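Local coordinates for protein DNA primase (Aquifex aeolicus, PDB 2AU3) that probably synthesises the short RNA primers that DNA polymerase extends during DNA replication, and carries an N-terminal zinc-binding domain, at residues 31-36 with 49-54; 38-43 with 56-61. All coordinates share one frame; numbering follows the deposited sequence.

In the fold
Both are surface contacts of the zinc-binding domain, and both reach the same antiparallel sheet. Interaction 1 is strand pairing between 32-35 and 47-50, carried by two backbone hydrogen bonds, a little apolar packing and two waters, with the zinc ion about 11 Å from the Val49 side chain. Interaction 2 lies about 13 Å away, centre to centre, where the loop after strand 32-35 faces the end of strand 55-58; here the metal does the joining, through a histidine and two cysteines. Their segments alternate along the chain, and strands 47-50 and 55-58 are neighbours in the sheet, so Val49 CG2 packs on Phe56 CB at 4.2 Å.

Interaction 1: 31-36 with 49-54; sequences SNYRTN and VSPSKQ
Val49 pairs with Tyr33 as a hydrogen-bonded antiparallel pair: Tyr33 N gives its hydrogen to Val49 O at 2.9 Å, in the carbonyl plane, and Val49 N returns one to Tyr33 O at 2.8 Å. Their side chains share a face of the sheet, where the beta-branched valine, well suited to an extended backbone, sets its CB 4.3 Å from Tyr33 CB. At Ser50 the side-chain oxygen of Asn32 packs alongside, OD1 3.3 Å from Ser50 CB. One water bridges the two polar side chains, donating to Asn32 OD1 at 2.7 Å and hydrogen-bonding Ser50 OG. With OG anti to the backbone N (chi1 160°), Ser50 also accepts from Lys53 N at 2.9 Å, an ST motif consistent with the turn over 51-53. Pro51, whose ring restricts phi to near the -59° found here, suits this helical-like turn; its CD lies against Ser31 O, and its CG meets the edge of the Tyr33 ring, 4.0 Å from CE2. Ser52 OG reaches Ser31 OG through a second water. Gln54 NE2 bonds back to Pro51 O. Helix 16-23 packs against the apolar side chains, Val17 touching Tyr33 and Pro51, and Ile16 and Ile20 touching Val49, while strand 27-29 pairs with strand 32-35 on the edge away from strand 47-50.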
loop_
_atom_site.group_PDB
_atom_site.type_symbol
_atom_site.label_atom_id
_atom_site.label_comp_id
_atom_site.label_asym_id
_atom_site.label_seq_id
_atom_site.Cartn_x
_atom_site.Cartn_y
_atom_site.Cartn_z
ATOM N N SER A 31 10.621 20.157 11.206
ATOM C CA SER A 31 10.918 20.412 9.801
ATOM C C SER A 31 9.657 20.694 8.991
ATOM O O SER A 31 9.743 20.943 7.791
ATOM C CB SER A 31 11.662 19.226 9.177
ATOM O OG SER A 31 10.793 18.128 8.978
ATOM N N ASN A 32 8.496 20.622 9.646
ATOM C CA ASN A 32 7.221 20.772 8.980
ATOM C C ASN A 32 6.566 22.095 9.389
ATOM O O ASN A 32 7.093 22.819 10.243
ATOM C CB ASN A 32 6.299 19.584 9.298
ATOM C CG ASN A 32 6.875 18.245 8.814
ATOM O OD1 ASN A 32 7.116 18.056 7.630
ATOM N ND2 ASN A 32 7.127 17.329 9.751
ATOM N N TYR A 33 5.435 22.407 8.760
ATOM C CA TYR A 33 4.573 23.500 9.207
ATOM C C TYR A 33 3.223 22.932 9.532
ATOM O O TYR A 33 2.812 21.931 8.950
ATOM C CB TYR A 33 4.433 24.578 8.134
ATOM C CG TYR A 33 5.709 25.327 7.871
ATOM C CD1 TYR A 33 6.028 26.465 8.600
ATOM C CD2 TYR A 33 6.599 24.902 6.887
ATOM C CE1 TYR A 33 7.205 27.160 8.369
ATOM C CE2 TYR A 33 7.780 25.595 6.643
ATOM C CZ TYR A 33 8.072 26.731 7.381
ATOM O OH TYR A 33 9.257 27.425 7.173
ATOM N N ARG A 34 2.544 23.543 10.496
ATOM C CA ARG A 34 1.202 23.123 10.823
ATOM C C ARG A 34 0.313 24.333 11.079
ATOM O O ARG A 34 0.804 25.436 11.386
ATOM C CB ARG A 34 1.188 22.159 12.015
ATOM C CG ARG A 34 1.205 22.859 13.335
ATOM C CD ARG A 34 0.778 22.025 14.536
ATOM N NE ARG A 34 0.940 22.847 15.742
ATOM C CZ ARG A 34 1.322 22.395 16.924
ATOM N NH1 ARG A 34 1.586 21.110 17.100
ATOM N NH2 ARG A 34 1.457 23.236 17.932
ATOM N N THR A 35 -0.988 24.114 10.933
ATOM C CA THR A 35 -1.998 25.150 11.122
ATOM C C THR A 35 -3.345 24.437 11.270
ATOM O O THR A 35 -3.393 23.194 11.254
ATOM C CB THR A 35 -1.980 26.139 9.921
ATOM O OG1 THR A 35 -2.886 27.230 10.155
ATOM C CG2 THR A 35 -2.520 25.490 8.669
ATOM N N ASN A 36 -4.430 25.182 11.475
ATOM C CA ASN A 36 -5.735 24.529 11.586
ATOM C C ASN A 36 -6.241 24.278 10.187
ATOM O O ASN A 36 -6.073 25.118 9.299
ATOM C CB ASN A 36 -6.763 25.364 12.368
ATOM C CG ASN A 36 -6.260 25.807 13.727
ATOM O OD1 ASN A 36 -6.399 25.094 14.721
ATOM N ND2 ASN A 36 -5.710 27.006 13.783
ATOM N N VAL A 49 2.200 20.672 6.500
ATOM C CA VAL A 49 2.848 20.890 5.227
ATOM C C VAL A 49 4.299 20.455 5.366
ATOM O O VAL A 49 5.001 20.923 6.258
ATOM C CB VAL A 49 2.765 22.378 4.812
ATOM C CG1 VAL A 49 3.478 22.591 3.477
ATOM C CG2 VAL A 49 1.281 22.841 4.735
ATOM N N SER A 50 4.732 19.518 4.523
ATOM C CA SER A 50 6.103 19.030 4.608
ATOM C C SER A 50 6.909 19.666 3.480
ATOM O O SER A 50 6.617 19.446 2.307
ATOM C CB SER A 50 6.119 17.503 4.492
ATOM O OG SER A 50 7.403 17.033 4.118
ATOM N N PRO A 51 7.885 20.504 3.817
ATOM C CA PRO A 51 8.805 21.000 2.797
ATOM C C PRO A 51 9.566 19.859 2.086
ATOM O O PRO A 51 9.832 19.986 0.897
ATOM C CB PRO A 51 9.763 21.909 3.588
ATOM C CG PRO A 51 9.009 22.286 4.845
ATOM C CD PRO A 51 8.130 21.094 5.149
ATOM N N SER A 52 9.868 18.752 2.767
ATOM C CA SER A 52 10.730 17.715 2.149
ATOM C C SER A 52 9.938 16.782 1.215
ATOM O O SER A 52 10.480 16.223 0.238
ATOM C CB SER A 52 11.429 16.884 3.223
ATOM O OG SER A 52 10.472 16.246 4.054
ATOM N N LYS A 53 8.654 16.603 1.514
ATOM C CA LYS A 53 7.805 15.771 0.658
ATOM C C LYS A 53 7.035 16.615 -0.361
ATOM O O LYS A 53 6.568 16.097 -1.387
ATOM C CB LYS A 53 6.887 14.885 1.501
ATOM C CG LYS A 53 7.666 13.942 2.409
ATOM C CD LYS A 53 6.781 13.084 3.331
ATOM C CE LYS A 53 7.691 12.225 4.255
ATOM N NZ LYS A 53 6.944 11.211 5.049
ATOM N N GLN A 54 6.920 17.924 -0.080
ATOM C CA GLN A 54 6.227 18.871 -0.971
ATOM C C GLN A 54 4.735 18.527 -1.099
ATOM O O GLN A 54 4.118 18.702 -2.152
ATOM C CB GLN A 54 6.910 18.954 -2.343
ATOM C CG GLN A 54 8.203 19.798 -2.378
ATOM C CD GLN A 54 7.956 21.270 -2.065
ATOM O OE1 GLN A 54 7.253 21.953 -2.808
ATOM N NE2 GLN A 54 8.546 21.760 -0.963
HETATM O O HOH W 1 10.392 18.454 5.739
HETATM O O HOH W 2 8.012 15.759 6.501
#

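Interaction 2: 38-43 with 56-61; sequences PFHPDD and FKCFGC. With ZN (zinc ion), chain B.
His40, Cys58 and Cys61 meet at the zinc ion, which is bound by His40 ND1 at 2.0 Å, Cys58 SG at 2.4 Å and Cys61 SG at 2.3 Å; Cys37 completes this site of three cysteines and one histidine in the CHC2-type zinc ribbon. The imidazole is approached from two directions. Cys58 SG comes in at its edge, 3.2 Å from His40 CE1, whereas the peptide between Gly60 and Cys61 lies over one face, with Cys61 N 3.5 Å from His40 CE1. Gly60, having no side chain, lets its CA and this peptide lie close against the ring. Two different first torsions bring the sulfurs to the same ion: Cys58 SG is anti to the backbone N (chi1 -172°), Cys61 SG between its N and carbonyl carbon (chi1 67°). Behind the first shell, Cys61 N donates to Cys58 SG at 3.5 Å and Gly60 N adds a weak bond, which probably temper the sulfur's negative charge. His40 NE2 gives a weak, bent bond to Asp42 OD1 at 2.6 Å, which may help ND1 hold the ring's orientation. Around the site, Phe47 of strand 47-50 touches Phe39 and Cys58, and Leu73 of helix 67-75 packs on Phe39 and Phe56, setting the metal loops against sheet and helix.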
loop_
_atom_site.group_PDB
_atom_site.type_symbol
_atom_site.label_atom_id
_atom_site.label_comp_id
_atom_site.label_asym_id
_atom_site.label_seq_id
_atom_site.Cartn_x
_atom_site.Cartn_y
_atom_site.Cartn_z
ATOM N N PRO A 38 -8.459 24.193 6.964
ATOM C CA PRO A 38 -9.518 25.049 6.408
ATOM C C PRO A 38 -10.660 24.236 5.777
ATOM O O PRO A 38 -11.634 24.828 5.301
ATOM C CB PRO A 38 -8.780 25.832 5.310
ATOM C CG PRO A 38 -7.712 24.862 4.822
ATOM C CD PRO A 38 -7.366 23.971 6.001
ATOM N N PHE A 39 -10.525 22.909 5.754
ATOM C CA PHE A 39 -11.469 22.054 5.032
ATOM C C PHE A 39 -12.370 21.221 5.962
ATOM O O PHE A 39 -13.469 20.814 5.570
ATOM C CB PHE A 39 -10.735 21.153 4.033
ATOM C CG PHE A 39 -9.802 21.896 3.111
ATOM C CD1 PHE A 39 -10.271 22.939 2.323
ATOM C CD2 PHE A 39 -8.448 21.543 3.027
ATOM C CE1 PHE A 39 -9.413 23.645 1.484
ATOM C CE2 PHE A 39 -7.583 22.234 2.168
ATOM C CZ PHE A 39 -8.073 23.287 1.394
ATOM N N HIS A 40 -11.896 20.981 7.182
ATOM C CA HIS A 40 -12.705 20.371 8.237
ATOM C C HIS A 40 -12.495 21.147 9.542
ATOM O O HIS A 40 -11.500 21.848 9.690
ATOM C CB HIS A 40 -12.360 18.880 8.392
ATOM C CG HIS A 40 -11.308 18.598 9.436
ATOM N ND1 HIS A 40 -9.958 18.732 9.190
ATOM C CD2 HIS A 40 -11.415 18.174 10.719
ATOM C CE1 HIS A 40 -9.281 18.426 10.282
ATOM N NE2 HIS A 40 -10.141 18.078 11.222
ATOM N N PRO A 41 -13.432 21.058 10.481
ATOM C CA PRO A 41 -13.313 21.833 11.713
ATOM C C PRO A 41 -12.819 21.083 12.947
ATOM O O PRO A 41 -13.654 20.514 13.659
ATOM C CB PRO A 41 -14.759 22.291 11.951
ATOM C CG PRO A 41 -15.633 21.215 11.296
ATOM C CD PRO A 41 -14.743 20.383 10.381
ATOM N N ASP A 42 -11.520 21.078 13.245
ATOM C CA ASP A 42 -11.155 20.742 14.627
ATOM C C ASP A 42 -10.204 21.613 15.461
ATOM O O ASP A 42 -9.267 22.265 14.973
ATOM C CB ASP A 42 -11.122 19.225 14.959
ATOM C CG ASP A 42 -10.018 18.455 14.260
ATOM O OD1 ASP A 42 -9.237 19.070 13.488
ATOM O OD2 ASP A 42 -9.891 17.213 14.433
ATOM N N ASP A 43 -10.545 21.562 16.743
ATOM C CA ASP A 43 -9.967 22.294 17.873
ATOM C C ASP A 43 -8.451 22.454 17.920
ATOM O O ASP A 43 -7.942 23.368 18.572
ATOM C CB ASP A 43 -10.421 21.596 19.167
ATOM C CG ASP A 43 -9.966 20.133 19.241
ATOM O OD1 ASP A 43 -9.469 19.594 18.219
ATOM O OD2 ASP A 43 -10.074 19.456 20.287
ATOM N N PHE A 56 0.868 18.364 1.458
ATOM C CA PHE A 56 0.201 18.695 2.710
ATOM C C PHE A 56 -0.596 17.455 3.065
ATOM O O PHE A 56 -0.841 16.628 2.200
ATOM C CB PHE A 56 -0.714 19.924 2.553
ATOM C CG PHE A 56 -1.925 19.690 1.659
ATOM C CD1 PHE A 56 -3.151 19.273 2.206
ATOM C CD2 PHE A 56 -1.847 19.900 0.277
ATOM C CE1 PHE A 56 -4.282 19.074 1.390
ATOM C CE2 PHE A 56 -2.988 19.684 -0.551
ATOM C CZ PHE A 56 -4.193 19.276 0.014
ATOM N N LYS A 57 -0.958 17.310 4.331
ATOM C CA LYS A 57 -1.810 16.193 4.762
ATOM C C LYS A 57 -2.483 16.609 6.051
ATOM O O LYS A 57 -1.802 16.994 7.011
ATOM C CB LYS A 57 -0.981 14.922 5.000
ATOM C CG LYS A 57 -1.789 13.692 5.484
ATOM C CD LYS A 57 -2.701 13.078 4.373
ATOM C CE LYS A 57 -3.371 11.767 4.902
ATOM N NZ LYS A 57 -4.341 11.178 3.915
ATOM N N CYS A 58 -3.809 16.550 6.074
ATOM C CA CYS A 58 -4.538 16.791 7.308
ATOM C C CYS A 58 -4.707 15.511 8.114
ATOM O O CYS A 58 -5.315 14.560 7.648
ATOM C CB CYS A 58 -5.899 17.410 7.040
ATOM S SG CYS A 58 -6.640 17.892 8.589
ATOM N N PHE A 59 -4.166 15.499 9.325
ATOM C CA PHE A 59 -4.335 14.354 10.221
ATOM C C PHE A 59 -5.703 14.365 10.868
ATOM O O PHE A 59 -6.033 13.475 11.632
ATOM C CB PHE A 59 -3.259 14.342 11.294
ATOM C CG PHE A 59 -1.950 13.828 10.813
ATOM C CD1 PHE A 59 -1.279 14.466 9.771
ATOM C CD2 PHE A 59 -1.392 12.680 11.375
ATOM C CE1 PHE A 59 -0.055 13.989 9.301
ATOM C CE2 PHE A 59 -0.161 12.198 10.922
ATOM C CZ PHE A 59 0.504 12.853 9.874
ATOM N N GLY A 60 -6.511 15.370 10.546
ATOM C CA GLY A 60 -7.848 15.459 11.103
ATOM C C GLY A 60 -8.915 14.880 10.198
ATOM O O GLY A 60 -9.759 14.100 10.647
ATOM N N CYS A 61 -8.883 15.255 8.925
ATOM C CA CYS A 61 -9.823 14.712 7.958
ATOM C C CYS A 61 -9.181 13.831 6.879
ATOM O O CYS A 61 -9.885 13.152 6.149
ATOM C CB CYS A 61 -10.630 15.820 7.301
ATOM S SG CYS A 61 -9.609 16.887 6.261
HETATM ZN ZN ZN B . -8.735 18.579 7.627
#